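Local atomic coordinates of aspartate aminotransferase (Plasmodium falciparum, PDB entry 3K7Y), a protein that probably catalyses the reversible transfer of an amino group between L-aspartate and 2-oxoglutarate, giving oxaloacetate and L-glutamate, with pyridoxal 5'-phosphate as cofactor. Residues Q180-E192 and Y348-L360. Sequence-based numbering, arbitrary orientation.
With PLP (pyridoxal-5'-phosphate), chain B; ACT (acetate ion), chain C.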
ATOM      1  N   GLN A 180     -16.484  -1.128  16.887  1.00 52.92           N
ATOM      2  CA  GLN A 180     -15.376  -1.756  17.586  1.00 52.85           C
ATOM      3  C   GLN A 180     -16.014  -2.459  18.768  1.00 53.72           C
ATOM      4  O   GLN A 180     -16.497  -1.809  19.703  1.00 54.11           O
ATOM      5  CB  GLN A 180     -14.380  -0.717  18.095  1.00 52.57           C
ATOM      6  CG  GLN A 180     -13.732   0.126  17.062  1.00 50.37           C
ATOM      7  CD  GLN A 180     -12.645   0.990  17.665  1.00 51.96           C
ATOM      8  OE1 GLN A 180     -12.737   2.221  17.662  1.00 52.84           O
ATOM      9  NE2 GLN A 180     -11.599   0.347  18.193  1.00 51.95           N
ATOM     10  N   ILE A 181     -16.031  -3.782  18.709  1.00 54.16           N
ATOM     11  CA  ILE A 181     -16.750  -4.582  19.680  1.00 55.33           C
ATOM     12  C   ILE A 181     -15.869  -5.023  20.831  1.00 56.81           C
ATOM     13  O   ILE A 181     -16.372  -5.471  21.864  1.00 58.49           O
ATOM     14  CB  ILE A 181     -17.304  -5.824  19.027  1.00 55.57           C
ATOM     15  CG1 ILE A 181     -16.166  -6.678  18.475  1.00 54.65           C
ATOM     16  CG2 ILE A 181     -18.284  -5.435  17.945  1.00 56.04           C
ATOM     17  CD1 ILE A 181     -16.625  -7.902  17.799  1.00 55.42           C
ATOM     18  N   SER A 182     -14.558  -4.907  20.649  1.00 57.13           N
ATOM     19  CA  SER A 182     -13.596  -5.387  21.623  1.00 58.05           C
ATOM     20  C   SER A 182     -12.354  -4.525  21.536  1.00 57.56           C
ATOM     21  O   SER A 182     -12.065  -3.974  20.486  1.00 56.38           O
ATOM     22  CB  SER A 182     -13.269  -6.858  21.348  1.00 58.82           C
ATOM     23  OG  SER A 182     -12.362  -7.382  22.304  1.00 60.36           O
ATOM     24  N   CYS A 183     -11.650  -4.398  22.657  1.00 58.86           N
ATOM     25  CA  CYS A 183     -10.424  -3.596  22.766  1.00 59.34           C
ATOM     26  C   CYS A 183     -10.532  -2.164  22.247  1.00 58.59           C
ATOM     27  O   CYS A 183      -9.563  -1.612  21.725  1.00 58.51           O
ATOM     28  CB  CYS A 183      -9.259  -4.322  22.106  1.00 59.53           C
ATOM     29  SG  CYS A 183      -8.968  -5.896  22.890  1.00 62.05           S
ATOM     30  N   TYR A 184     -11.709  -1.572  22.424  1.00 58.65           N
ATOM     31  CA  TYR A 184     -12.052  -0.273  21.871  1.00 58.13           C
ATOM     32  C   TYR A 184     -10.905   0.723  21.948  1.00 58.47           C
ATOM     33  O   TYR A 184     -10.254   0.866  22.984  1.00 59.62           O
ATOM     34  CB  TYR A 184     -13.265   0.285  22.600  1.00 58.21           C
ATOM     35  CG  TYR A 184     -14.019   1.334  21.831  1.00 58.61           C
ATOM     36  CD1 TYR A 184     -13.491   2.613  21.637  1.00 58.36           C
ATOM     37  CD2 TYR A 184     -15.282   1.057  21.299  1.00 59.99           C
ATOM     38  CE1 TYR A 184     -14.203   3.591  20.927  1.00 57.85           C
ATOM     39  CE2 TYR A 184     -16.012   2.040  20.585  1.00 58.97           C
ATOM     40  CZ  TYR A 184     -15.465   3.300  20.409  1.00 57.98           C
ATOM     41  OH  TYR A 184     -16.178   4.254  19.709  1.00 56.45           O
ATOM     42  N   ASN A 185     -10.659   1.392  20.827  1.00 58.26           N
ATOM     43  CA  ASN A 185      -9.678   2.471  20.732  1.00 58.42           C
ATOM     44  C   ASN A 185     -10.369   3.814  20.464  1.00 58.74           C
ATOM     45  O   ASN A 185     -10.899   4.023  19.380  1.00 57.58           O
ATOM     46  CB  ASN A 185      -8.674   2.153  19.624  1.00 57.51           C
ATOM     47  CG  ASN A 185      -7.593   3.206  19.485  1.00 56.66           C
ATOM     48  OD1 ASN A 185      -7.743   4.344  19.932  1.00 56.40           O
ATOM     49  ND2 ASN A 185      -6.491   2.830  18.856  1.00 55.01           N
ATOM     50  N   PRO A 186     -10.341   4.744  21.442  1.00 60.42           N
ATOM     51  CA  PRO A 186      -9.620   4.747  22.730  1.00 62.06           C
ATOM     52  C   PRO A 186     -10.263   4.122  23.986  1.00 63.79           C
ATOM     53  O   PRO A 186      -9.520   3.729  24.885  1.00 64.73           O
ATOM     54  CB  PRO A 186      -9.393   6.235  22.985  1.00 62.33           C
ATOM     55  CG  PRO A 186     -10.575   6.881  22.366  1.00 61.99           C
ATOM     56  CD  PRO A 186     -10.956   6.055  21.160  1.00 60.49           C
ATOM     57  N   CYS A 187     -11.595   4.046  24.073  1.00 64.81           N
ATOM     58  CA  CYS A 187     -12.297   3.598  25.321  1.00 66.76           C
ATOM     59  C   CYS A 187     -11.739   2.394  26.078  1.00 67.33           C
ATOM     60  O   CYS A 187     -11.730   2.397  27.293  1.00 68.51           O
ATOM     61  CB  CYS A 187     -13.777   3.351  25.062  1.00 66.44           C
ATOM     62  SG  CYS A 187     -14.543   4.821  24.444  1.00 70.28           S
ATOM     63  N   SER A 188     -11.303   1.365  25.363  1.00 67.52           N
ATOM     64  CA  SER A 188     -10.764   0.164  25.984  1.00 68.64           C
ATOM     65  C   SER A 188     -11.858  -0.599  26.722  1.00 69.26           C
ATOM     66  O   SER A 188     -11.588  -1.282  27.699  1.00 70.41           O
ATOM     67  CB  SER A 188      -9.631   0.518  26.953  1.00 69.77           C
ATOM     68  OG  SER A 188      -8.829   1.562  26.441  1.00 70.21           O
ATOM     69  N   VAL A 189     -13.087  -0.484  26.237  1.00 68.83           N
ATOM     70  CA  VAL A 189     -14.254  -1.104  26.856  1.00 69.53           C
ATOM     71  C   VAL A 189     -14.905  -2.013  25.811  1.00 68.86           C
ATOM     72  O   VAL A 189     -15.292  -1.528  24.757  1.00 68.17           O
ATOM     73  CB  VAL A 189     -15.278   0.002  27.298  1.00 69.74           C
ATOM     74  CG1 VAL A 189     -16.519  -0.602  27.879  1.00 70.92           C
ATOM     75  CG2 VAL A 189     -14.670   0.963  28.310  1.00 69.95           C
ATOM     76  N   ASN A 190     -15.004  -3.316  26.082  1.00 69.71           N
ATOM     77  CA  ASN A 190     -15.664  -4.258  25.140  1.00 69.69           C
ATOM     78  C   ASN A 190     -17.144  -4.527  25.459  1.00 70.12           C
ATOM     79  O   ASN A 190     -17.563  -4.401  26.611  1.00 71.33           O
ATOM     80  CB  ASN A 190     -14.876  -5.578  24.924  1.00 70.23           C
ATOM     81  CG  ASN A 190     -13.857  -5.883  26.035  1.00 72.55           C
ATOM     82  OD1 ASN A 190     -13.310  -4.979  26.668  1.00 76.11           O
ATOM     83  ND2 ASN A 190     -13.586  -7.168  26.253  1.00 72.78           N
ATOM     84  N   ILE A 191     -17.926  -4.877  24.436  1.00 69.70           N
ATOM     85  CA  ILE A 191     -19.372  -5.152  24.580  1.00 70.38           C
ATOM     86  C   ILE A 191     -19.634  -6.497  25.279  1.00 71.91           C
ATOM     87  O   ILE A 191     -19.262  -7.540  24.744  1.00 72.32           O
ATOM     88  CB  ILE A 191     -20.081  -5.152  23.187  1.00 69.62           C
ATOM     89  CG1 ILE A 191     -19.958  -3.781  22.517  1.00 68.27           C
ATOM     90  CG2 ILE A 191     -21.560  -5.565  23.306  1.00 69.97           C
ATOM     91  CD1 ILE A 191     -20.201  -3.784  21.026  1.00 66.41           C
ATOM     92  N   GLU A 192     -20.270  -6.476  26.454  1.00 73.12           N
ATOM     93  CA  GLU A 192     -20.584  -7.708  27.211  1.00 75.01           C
ATOM     94  C   GLU A 192     -21.589  -8.623  26.477  1.00 75.19           C
ATOM     95  O   GLU A 192     -22.533  -8.133  25.845  1.00 75.05           O
ATOM     96  CB  GLU A 192     -21.150  -7.350  28.588  1.00 76.35           C
ATOM     97  CG  GLU A 192     -20.305  -6.380  29.406  1.00 77.98           C
ATOM     98  CD  GLU A 192     -21.077  -5.749  30.565  1.00 80.77           C
ATOM     99  OE1 GLU A 192     -22.320  -5.608  30.471  1.00 81.18           O
ATOM    100  OE2 GLU A 192     -20.429  -5.380  31.569  1.00 82.44           O
ATOM    101  N   TYR A 348     -11.478   1.736  36.392  1.00 68.24           N
ATOM    102  CA  TYR A 348     -10.719   1.724  35.160  1.00 66.18           C
ATOM    103  C   TYR A 348     -10.046   0.386  34.950  1.00 66.23           C
ATOM    104  O   TYR A 348      -9.312   0.202  33.974  1.00 65.43           O
ATOM    105  CB  TYR A 348      -9.644   2.800  35.184  1.00 65.63           C
ATOM    106  CG  TYR A 348     -10.126   4.206  35.400  1.00 64.50           C
ATOM    107  CD1 TYR A 348     -10.490   5.004  34.333  1.00 63.07           C
ATOM    108  CD2 TYR A 348     -10.182   4.742  36.667  1.00 65.92           C
ATOM    109  CE1 TYR A 348     -10.921   6.285  34.520  1.00 63.17           C
ATOM    110  CE2 TYR A 348     -10.624   6.032  36.872  1.00 66.72           C
ATOM    111  CZ  TYR A 348     -10.989   6.801  35.789  1.00 65.11           C
ATOM    112  OH  TYR A 348     -11.421   8.095  35.989  1.00 66.24           O
ATOM    113  N   LYS A 349     -10.273  -0.541  35.874  1.00 67.33           N
ATOM    114  CA  LYS A 349      -9.717  -1.891  35.763  1.00 67.58           C
ATOM    115  C   LYS A 349     -10.594  -2.792  34.888  1.00 67.54           C
ATOM    116  O   LYS A 349     -10.072  -3.651  34.193  1.00 67.09           O
ATOM    117  CB  LYS A 349      -9.512  -2.513  37.143  1.00 69.37           C
ATOM    118  CG  LYS A 349      -8.572  -1.751  38.073  1.00 68.95           C
ATOM    119  CD  LYS A 349      -8.972  -2.021  39.517  1.00 70.16           C
ATOM    120  CE  LYS A 349      -7.896  -1.600  40.501  1.00 70.66           C
ATOM    121  NZ  LYS A 349      -8.430  -1.436  41.895  1.00 71.17           N
ATOM    122  N   LYS A 350     -11.914  -2.585  34.930  1.00 68.15           N
ATOM    123  CA  LYS A 350     -12.862  -3.204  33.992  1.00 68.78           C
ATOM    124  C   LYS A 350     -12.302  -3.185  32.568  1.00 67.68           C
ATOM    125  O   LYS A 350     -12.394  -4.174  31.832  1.00 68.00           O
ATOM    126  CB  LYS A 350     -14.216  -2.461  33.984  1.00 69.27           C
ATOM    127  CG  LYS A 350     -15.036  -2.494  35.283  1.00 72.51           C
ATOM    128  CD  LYS A 350     -14.572  -1.457  36.320  1.00 74.60           C
ATOM    129  CE  LYS A 350     -14.805  -1.934  37.761  1.00 77.78           C
ATOM    130  NZ  LYS A 350     -16.143  -1.561  38.344  1.00 79.68           N
ATOM    131  N   GLN A 351     -11.720  -2.043  32.196  1.00 66.80           N
ATOM    132  CA  GLN A 351     -11.175  -1.788  30.856  1.00 65.63           C
ATOM    133  C   GLN A 351     -10.265  -2.890  30.290  1.00 65.87           C
ATOM    134  O   GLN A 351      -9.659  -3.659  31.046  1.00 67.14           O
ATOM    135  CB  GLN A 351     -10.457  -0.437  30.841  1.00 64.51           C
ATOM    136  CG  GLN A 351     -11.406   0.724  30.754  1.00 63.93           C
ATOM    137  CD  GLN A 351     -10.728   2.071  30.855  1.00 64.41           C
ATOM    138  OE1 GLN A 351      -9.533   2.186  31.165  1.00 63.41           O
ATOM    139  NE2 GLN A 351     -11.504   3.117  30.601  1.00 65.67           N
ATOM    140  N   ARG A 352     -10.166  -2.950  28.960  1.00 65.10           N
ATOM    141  CA  ARG A 352      -9.428  -4.009  28.303  1.00 65.05           C
ATOM    142  C   ARG A 352      -8.903  -3.577  26.970  1.00 64.17           C
ATOM    143  O   ARG A 352      -9.535  -2.804  26.276  1.00 63.47           O
ATOM    144  CB  ARG A 352     -10.324  -5.229  28.114  1.00 65.64           C
ATOM    145  CG  ARG A 352      -9.685  -6.488  28.608  1.00 66.11           C
ATOM    146  CD  ARG A 352      -9.377  -6.353  30.069  1.00 65.23           C
ATOM    147  NE  ARG A 352      -9.880  -7.466  30.856  1.00 65.57           N
ATOM    148  CZ  ARG A 352     -10.006  -7.422  32.174  1.00 66.07           C
ATOM    149  NH1 ARG A 352     -10.456  -8.474  32.824  1.00 68.08           N
ATOM    150  NH2 ARG A 352      -9.676  -6.324  32.840  1.00 64.52           N
ATOM    151  N   GLY A 353      -7.750  -4.124  26.608  1.00 64.85           N
ATOM    152  CA  GLY A 353      -7.085  -3.804  25.350  1.00 64.58           C
ATOM    153  C   GLY A 353      -5.672  -3.319  25.633  1.00 65.12           C
ATOM    154  O   GLY A 353      -5.127  -3.543  26.723  1.00 66.30           O
ATOM    155  N   LEU A 354      -5.094  -2.625  24.659  1.00 64.44           N
ATOM    156  CA  LEU A 354      -3.736  -2.119  24.750  1.00 64.38           C
ATOM    157  C   LEU A 354      -3.661  -0.863  25.632  1.00 64.11           C
ATOM    158  O   LEU A 354      -2.588  -0.530  26.162  1.00 64.50           O
ATOM    159  CB  LEU A 354      -3.261  -1.795  23.336  1.00 64.29           C
ATOM    160  CG  LEU A 354      -1.921  -2.301  22.800  1.00 65.82           C
ATOM    161  CD1 LEU A 354      -2.054  -2.589  21.330  1.00 64.98           C
ATOM    162  CD2 LEU A 354      -0.783  -1.307  23.037  1.00 67.18           C
ATOM    163  N   PHE A 355      -4.795  -0.165  25.772  1.00 63.09           N
ATOM    164  CA  PHE A 355      -4.839   1.093  26.529  1.00 62.60           C
ATOM    165  C   PHE A 355      -5.744   1.079  27.761  1.00 62.59           C
ATOM    166  O   PHE A 355      -6.523   0.154  27.981  1.00 63.05           O
ATOM    167  CB  PHE A 355      -5.309   2.267  25.652  1.00 62.17           C
ATOM    168  CG  PHE A 355      -4.734   2.287  24.274  1.00 61.30           C
ATOM    169  CD1 PHE A 355      -3.442   2.719  24.051  1.00 61.75           C
ATOM    170  CD2 PHE A 355      -5.507   1.898  23.189  1.00 60.28           C
ATOM    171  CE1 PHE A 355      -2.928   2.734  22.759  1.00 61.88           C
ATOM    172  CE2 PHE A 355      -5.005   1.911  21.910  1.00 58.26           C
ATOM    173  CZ  PHE A 355      -3.722   2.325  21.691  1.00 59.77           C
ATOM    174  N   SER A 356      -5.626   2.131  28.559  1.00 61.99           N
ATOM    175  CA  SER A 356      -6.699   2.523  29.458  1.00 61.71           C
ATOM    176  C   SER A 356      -7.143   3.922  29.038  1.00 60.78           C
ATOM    177  O   SER A 356      -6.388   4.634  28.376  1.00 60.64           O
ATOM    178  CB  SER A 356      -6.251   2.489  30.918  1.00 62.51           C
ATOM    179  OG  SER A 356      -6.443   1.198  31.469  1.00 63.18           O
ATOM    180  N   PHE A 357      -8.369   4.293  29.396  1.00 60.02           N
ATOM    181  CA  PHE A 357      -8.941   5.568  28.998  1.00 59.06           C
ATOM    182  C   PHE A 357      -9.436   6.292  30.247  1.00 59.75           C
ATOM    183  O   PHE A 357     -10.412   5.862  30.876  1.00 60.59           O
ATOM    184  CB  PHE A 357     -10.084   5.325  28.013  1.00 58.80           C
ATOM    185  CG  PHE A 357     -10.671   6.581  27.403  1.00 58.48           C
ATOM    186  CD1 PHE A 357      -9.853   7.573  26.870  1.00 57.73           C
ATOM    187  CD2 PHE A 357     -12.052   6.734  27.311  1.00 57.88           C
ATOM    188  CE1 PHE A 357     -10.409   8.719  26.296  1.00 58.20           C
ATOM    189  CE2 PHE A 357     -12.614   7.870  26.738  1.00 58.36           C
ATOM    190  CZ  PHE A 357     -11.795   8.865  26.230  1.00 58.43           C
ATOM    191  N   VAL A 358      -8.752   7.377  30.614  1.00 59.18           N
ATOM    192  CA  VAL A 358      -9.075   8.130  31.823  1.00 59.38           C
ATOM    193  C   VAL A 358      -9.396   9.585  31.459  1.00 59.59           C
ATOM    194  O   VAL A 358      -8.506  10.440  31.500  1.00 59.97           O
ATOM    195  CB  VAL A 358      -7.884   8.072  32.838  1.00 59.85           C
ATOM    196  CG1 VAL A 358      -8.218   8.770  34.173  1.00 60.23           C
ATOM    197  CG2 VAL A 358      -7.461   6.639  33.089  1.00 59.49           C
ATOM    198  N   PRO A 359     -10.659   9.880  31.086  1.00 59.76           N
ATOM    199  CA  PRO A 359     -10.953  11.250  30.636  1.00 60.42           C
ATOM    200  C   PRO A 359     -10.398  12.320  31.574  1.00 61.27           C
ATOM    201  O   PRO A 359      -9.834  13.324  31.117  1.00 61.35           O
ATOM    202  CB  PRO A 359     -12.485  11.275  30.577  1.00 61.03           C
ATOM    203  CG  PRO A 359     -12.843   9.871  30.174  1.00 60.34           C
ATOM    204  CD  PRO A 359     -11.807   8.976  30.862  1.00 59.97           C
ATOM    205  N   LEU A 360     -10.514  12.073  32.872  1.00 62.11           N
ATOM    206  CA  LEU A 360      -9.966  12.966  33.892  1.00 63.38           C
ATOM    207  C   LEU A 360      -8.570  13.535  33.577  1.00 63.47           C
ATOM    208  O   LEU A 360      -8.255  14.676  33.931  1.00 64.23           O
ATOM    209  CB  LEU A 360      -9.940  12.245  35.233  1.00 63.37           C
ATOM    210  CG  LEU A 360      -9.574  13.215  36.340  1.00 65.52           C
ATOM    211  CD1 LEU A 360     -10.729  14.190  36.578  1.00 67.79           C
ATOM    212  CD2 LEU A 360      -9.168  12.480  37.607  1.00 67.17           C
TER
HETATM  213  N1  PLP B 406      -8.490   0.258  13.674  1.00 59.51           N
HETATM  214  C2  PLP B 406      -8.167   0.503  14.985  1.00 57.07           C
HETATM  215  C2A PLP B 406      -9.267   0.599  15.972  1.00 55.74           C
HETATM  216  C3  PLP B 406      -6.839   0.642  15.357  1.00 58.25           C
HETATM  217  O3  PLP B 406      -6.513   0.868  16.670  1.00 58.49           O
HETATM  218  C4  PLP B 406      -5.834   0.545  14.392  1.00 59.75           C
HETATM  219  C4A PLP B 406      -4.414   0.558  14.868  1.00 62.37           C
HETATM  220  O4A PLP B 406      -3.847  -0.517  15.104  1.00 65.22           O
HETATM  221  C5  PLP B 406      -6.154   0.286  13.045  1.00 60.08           C
HETATM  222  C6  PLP B 406      -7.502   0.154  12.703  1.00 60.52           C
HETATM  223  C5A PLP B 406      -5.133   0.179  11.909  1.00 59.02           C
HETATM  224  O4P PLP B 406      -4.033  -0.690  12.119  1.00 57.43           O
HETATM  225  P   PLP B 406      -2.811  -0.744  11.055  1.00 56.10           P
HETATM  226  O1P PLP B 406      -2.147  -2.091  11.059  1.00 55.19           O
HETATM  227  O2P PLP B 406      -1.743   0.226  11.483  1.00 56.20           O
HETATM  228  O3P PLP B 406      -3.378  -0.449   9.685  1.00 53.43           O
HETATM  229  C   ACT C 407      -7.984  -4.569  42.783  0.50 99.42           C
HETATM  230  O   ACT C 407      -8.255  -4.244  43.965  1.00 99.50           O
HETATM  231  OXT ACT C 407      -6.927  -4.096  42.303  1.00 99.59           O
HETATM  232  CH3 ACT C 407      -8.888  -5.466  41.982  0.50 99.31           C
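S188 presses its short side chain into the bend of 348-360, between the turn that carries R352 and the strand that carries F355 and F357. It buries more surface here than any other residue. The backbone of the two segments is joined at this point, where R352 N donates to S188 O, a bond modelled implausibly short. With chi1 at -39°, which sets OG beside its own backbone N, the hydroxyl donates to P186 O (2.8 Å), and across the contact OG also comes within 3.1 Å of F355 O.

F357, the second large contributor, has CG anti to the backbone N (chi1 -174°), and its ring lies beside the turn at P186 and C187. P186 CB sits over one face of the ring, 4.1 Å from CD1; the sulfur of C187 approaches obliquely, SG standing 5.0 Å from the ring centroid. Within its own segment the Q351 amide bonds to both backbone polar atoms of F357: NE2 meets F357 O in the carbonyl plane, on a lone pair (3.0 Å), whereas F357 N reaches OE1 from above the plane of the side-chain carbonyl, 39° out of it. The two arms of the bend are thereby held together beside S188.

The arrangement illustrates how the cofactor loop of an aminotransferase of class I is backed by a distant part of the chain. Past a cis peptide bond, P186 follows N185, whose ND2 donates to O3 of pyridoxal phosphate at 2.9 Å and also lies obliquely by the F355 ring, 3.5 Å from CE2; N185 OD1 is hydrogen-bonded to R380, which makes a cation-pi contact with F355.

Thus the loop between strand 176-179 of the large mixed sheet and helix 193-206 meets strand 355-357, which pairs antiparallel with 380-382 and is flanked by helix 304-335, whose R325 hydrogen-bonds through NH2 to G353 O and F355 O.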